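PDB 2EBF: dermonecrotic toxin from Pasteurella multocida, which acts as a potent mitogen and osteolytic toxin that induces bone resorption and is associated with severe progressive atrophic rhinitis in pigs. Local coordinates for residues A[333-338]-A[513-518]. Numbering follows the deposited sequence.
Sequences TESFDY and TGRPMP
Thr333 meets Arg515 and Met517 where the type II beta turn from Thr333 to Phe336, in the connection between helices 312-333 and 339-345, packs on the short antiparallel hairpin of 510-511 and 516-517 in the C2 region of the toxin. The pair illustrates how a turn between helices can be tied to a hairpin distant in sequence by one direct hydrogen bond, bridging waters and proline-aromatic contacts. A chi1 of 68° puts Thr333 OG1 between the backbone N and the carbonyl carbon; there, near the guanidinium plane, it accepts from Arg515 NH1 at 3.1 Å (N-H...O 151°), while also bonding to Met330 O. Its other branch turns elsewhere: CG2 presses on Met517 SD. One water donates to both Thr333 O and Pro516 O, joining the two backbones; a second links Thr333 OG1 to Thr513 N. Glu334 lays its CG over one guanidinium face, 3.6 Å from Arg515 NH1, the face opposite Thr513 O. OE1 lies well out of that plane, 4.6 Å from Arg515 NH2, too far for a salt bridge; a water donates to OE1 and accepts from NH2, and OE1 also bonds to Ser168 OG. Phe336, its CG anti to the backbone N (chi1 -180°), offers a ring face to Pro518, whose CG makes a CH-pi contact 3.8 Å from the centroid; the ring of Tyr523, from helix 520-524, also meets it, the two planes steeply inclined. The hydroxyl end of Tyr338 comes between Pro516 and Pro518: OH, hydrogen-bonded to Ser509 OG, lies 3.3 Å from both Pro516 CB and Pro518 CA.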
loop_
_atom_site.group_PDB
_atom_site.type_symbol
_atom_site.label_atom_id
_atom_site.label_comp_id
_atom_site.label_asym_id
_atom_site.label_seq_id
_atom_site.Cartn_x
_atom_site.Cartn_y
_atom_site.Cartn_z
ATOM N N THR A 333 -5.260 -7.651 -4.252
ATOM C CA THR A 333 -6.133 -7.953 -5.390
ATOM C C THR A 333 -5.404 -8.658 -6.543
ATOM O O THR A 333 -6.050 -9.235 -7.440
ATOM C CB THR A 333 -6.795 -6.685 -5.976
ATOM O OG1 THR A 333 -5.797 -5.865 -6.593
ATOM C CG2 THR A 333 -7.535 -5.888 -4.901
ATOM N N GLU A 334 -4.072 -8.577 -6.545
ATOM C CA GLU A 334 -3.268 -9.067 -7.666
ATOM C C GLU A 334 -3.420 -10.564 -7.877
ATOM O O GLU A 334 -3.238 -11.359 -6.955
ATOM C CB GLU A 334 -1.785 -8.721 -7.484
ATOM C CG GLU A 334 -1.457 -7.285 -7.807
ATOM C CD GLU A 334 0.030 -6.956 -7.683
ATOM O OE1 GLU A 334 0.354 -5.751 -7.781
ATOM O OE2 GLU A 334 0.864 -7.884 -7.499
ATOM N N SER A 335 -3.759 -10.935 -9.108
ATOM C CA SER A 335 -3.925 -12.339 -9.472
ATOM C C SER A 335 -4.850 -13.092 -8.502
ATOM O O SER A 335 -4.612 -14.268 -8.192
ATOM C CB SER A 335 -2.555 -13.034 -9.576
ATOM O OG SER A 335 -1.827 -12.535 -10.697
ATOM N N PHE A 336 -5.888 -12.424 -7.995
ATOM C CA PHE A 336 -6.869 -13.150 -7.190
ATOM C C PHE A 336 -7.561 -14.112 -8.133
ATOM O O PHE A 336 -7.997 -13.714 -9.208
ATOM C CB PHE A 336 -7.894 -12.236 -6.506
ATOM C CG PHE A 336 -8.898 -12.993 -5.672
ATOM C CD1 PHE A 336 -8.583 -13.378 -4.369
ATOM C CD2 PHE A 336 -10.130 -13.359 -6.196
ATOM C CE1 PHE A 336 -9.493 -14.103 -3.596
ATOM C CE2 PHE A 336 -11.056 -14.081 -5.436
ATOM C CZ PHE A 336 -10.736 -14.455 -4.130
ATOM N N ASP A 337 -7.631 -15.383 -7.744
ATOM C CA ASP A 337 -8.286 -16.389 -8.568
ATOM C C ASP A 337 -9.733 -16.562 -8.103
ATOM O O ASP A 337 -9.980 -17.029 -6.991
ATOM C CB ASP A 337 -7.517 -17.716 -8.498
ATOM C CG ASP A 337 -8.077 -18.784 -9.426
ATOM O OD1 ASP A 337 -8.895 -18.477 -10.318
ATOM O OD2 ASP A 337 -7.666 -19.951 -9.279
ATOM N N TYR A 338 -10.670 -16.165 -8.963
ATOM C CA TYR A 338 -12.102 -16.313 -8.700
ATOM C C TYR A 338 -12.621 -17.720 -8.987
ATOM O O TYR A 338 -13.776 -18.030 -8.690
ATOM C CB TYR A 338 -12.897 -15.361 -9.574
ATOM C CG TYR A 338 -12.990 -13.941 -9.092
ATOM C CD1 TYR A 338 -12.054 -12.993 -9.488
ATOM C CD2 TYR A 338 -14.050 -13.530 -8.284
ATOM C CE1 TYR A 338 -12.155 -11.658 -9.073
ATOM C CE2 TYR A 338 -14.165 -12.203 -7.866
ATOM C CZ TYR A 338 -13.216 -11.279 -8.261
ATOM O OH TYR A 338 -13.330 -9.972 -7.856
ATOM N N THR A 513 -7.931 -1.730 -8.937
ATOM C CA THR A 513 -6.847 -1.055 -9.684
ATOM C C THR A 513 -6.329 -1.940 -10.809
ATOM O O THR A 513 -5.449 -2.766 -10.602
ATOM C CB THR A 513 -5.692 -0.648 -8.735
ATOM O OG1 THR A 513 -5.352 -1.766 -7.908
ATOM C CG2 THR A 513 -6.099 0.524 -7.841
ATOM N N GLY A 514 -6.884 -1.775 -12.009
ATOM C CA GLY A 514 -6.476 -2.586 -13.156
ATOM C C GLY A 514 -7.118 -3.961 -13.165
ATOM O O GLY A 514 -6.825 -4.788 -14.033
ATOM N N ARG A 515 -8.011 -4.200 -12.202
ATOM C CA ARG A 515 -8.645 -5.506 -12.025
ATOM C C ARG A 515 -9.733 -5.385 -10.955
ATOM O O ARG A 515 -9.872 -4.339 -10.338
ATOM C CB ARG A 515 -7.610 -6.555 -11.606
ATOM C CG ARG A 515 -7.118 -6.386 -10.167
ATOM C CD ARG A 515 -5.947 -7.289 -9.842
ATOM N NE ARG A 515 -4.761 -6.902 -10.599
ATOM C CZ ARG A 515 -3.926 -5.929 -10.242
ATOM N NH1 ARG A 515 -4.135 -5.234 -9.122
ATOM N NH2 ARG A 515 -2.877 -5.649 -11.007
ATOM N N PRO A 516 -10.536 -6.439 -10.755
ATOM C CA PRO A 516 -11.544 -6.309 -9.710
ATOM C C PRO A 516 -10.968 -6.325 -8.294
ATOM O O PRO A 516 -9.912 -6.916 -8.044
ATOM C CB PRO A 516 -12.456 -7.531 -9.937
ATOM C CG PRO A 516 -12.089 -8.061 -11.335
ATOM C CD PRO A 516 -10.629 -7.730 -11.465
ATOM N N MET A 517 -11.671 -5.656 -7.386
ATOM C CA MET A 517 -11.474 -5.860 -5.952
ATOM C C MET A 517 -12.507 -6.889 -5.464
ATOM O O MET A 517 -13.697 -6.589 -5.424
ATOM C CB MET A 517 -11.654 -4.540 -5.206
ATOM C CG MET A 517 -11.698 -4.659 -3.692
ATOM S SD MET A 517 -10.122 -5.263 -3.075
ATOM C CE MET A 517 -10.398 -5.128 -1.313
ATOM N N PRO A 518 -12.058 -8.101 -5.102
ATOM C CA PRO A 518 -13.001 -9.124 -4.654
ATOM C C PRO A 518 -13.645 -8.681 -3.352
ATOM O O PRO A 518 -13.076 -7.846 -2.646
ATOM C CB PRO A 518 -12.111 -10.355 -4.418
ATOM C CG PRO A 518 -10.839 -10.066 -5.161
ATOM C CD PRO A 518 -10.670 -8.589 -5.074
HETATM O O HOH W 1 -8.512 -9.159 -8.408
HETATM O O HOH W 2 -7.163 -3.147 -6.725
HETATM O O HOH W 3 -0.130 -4.634 -10.103
#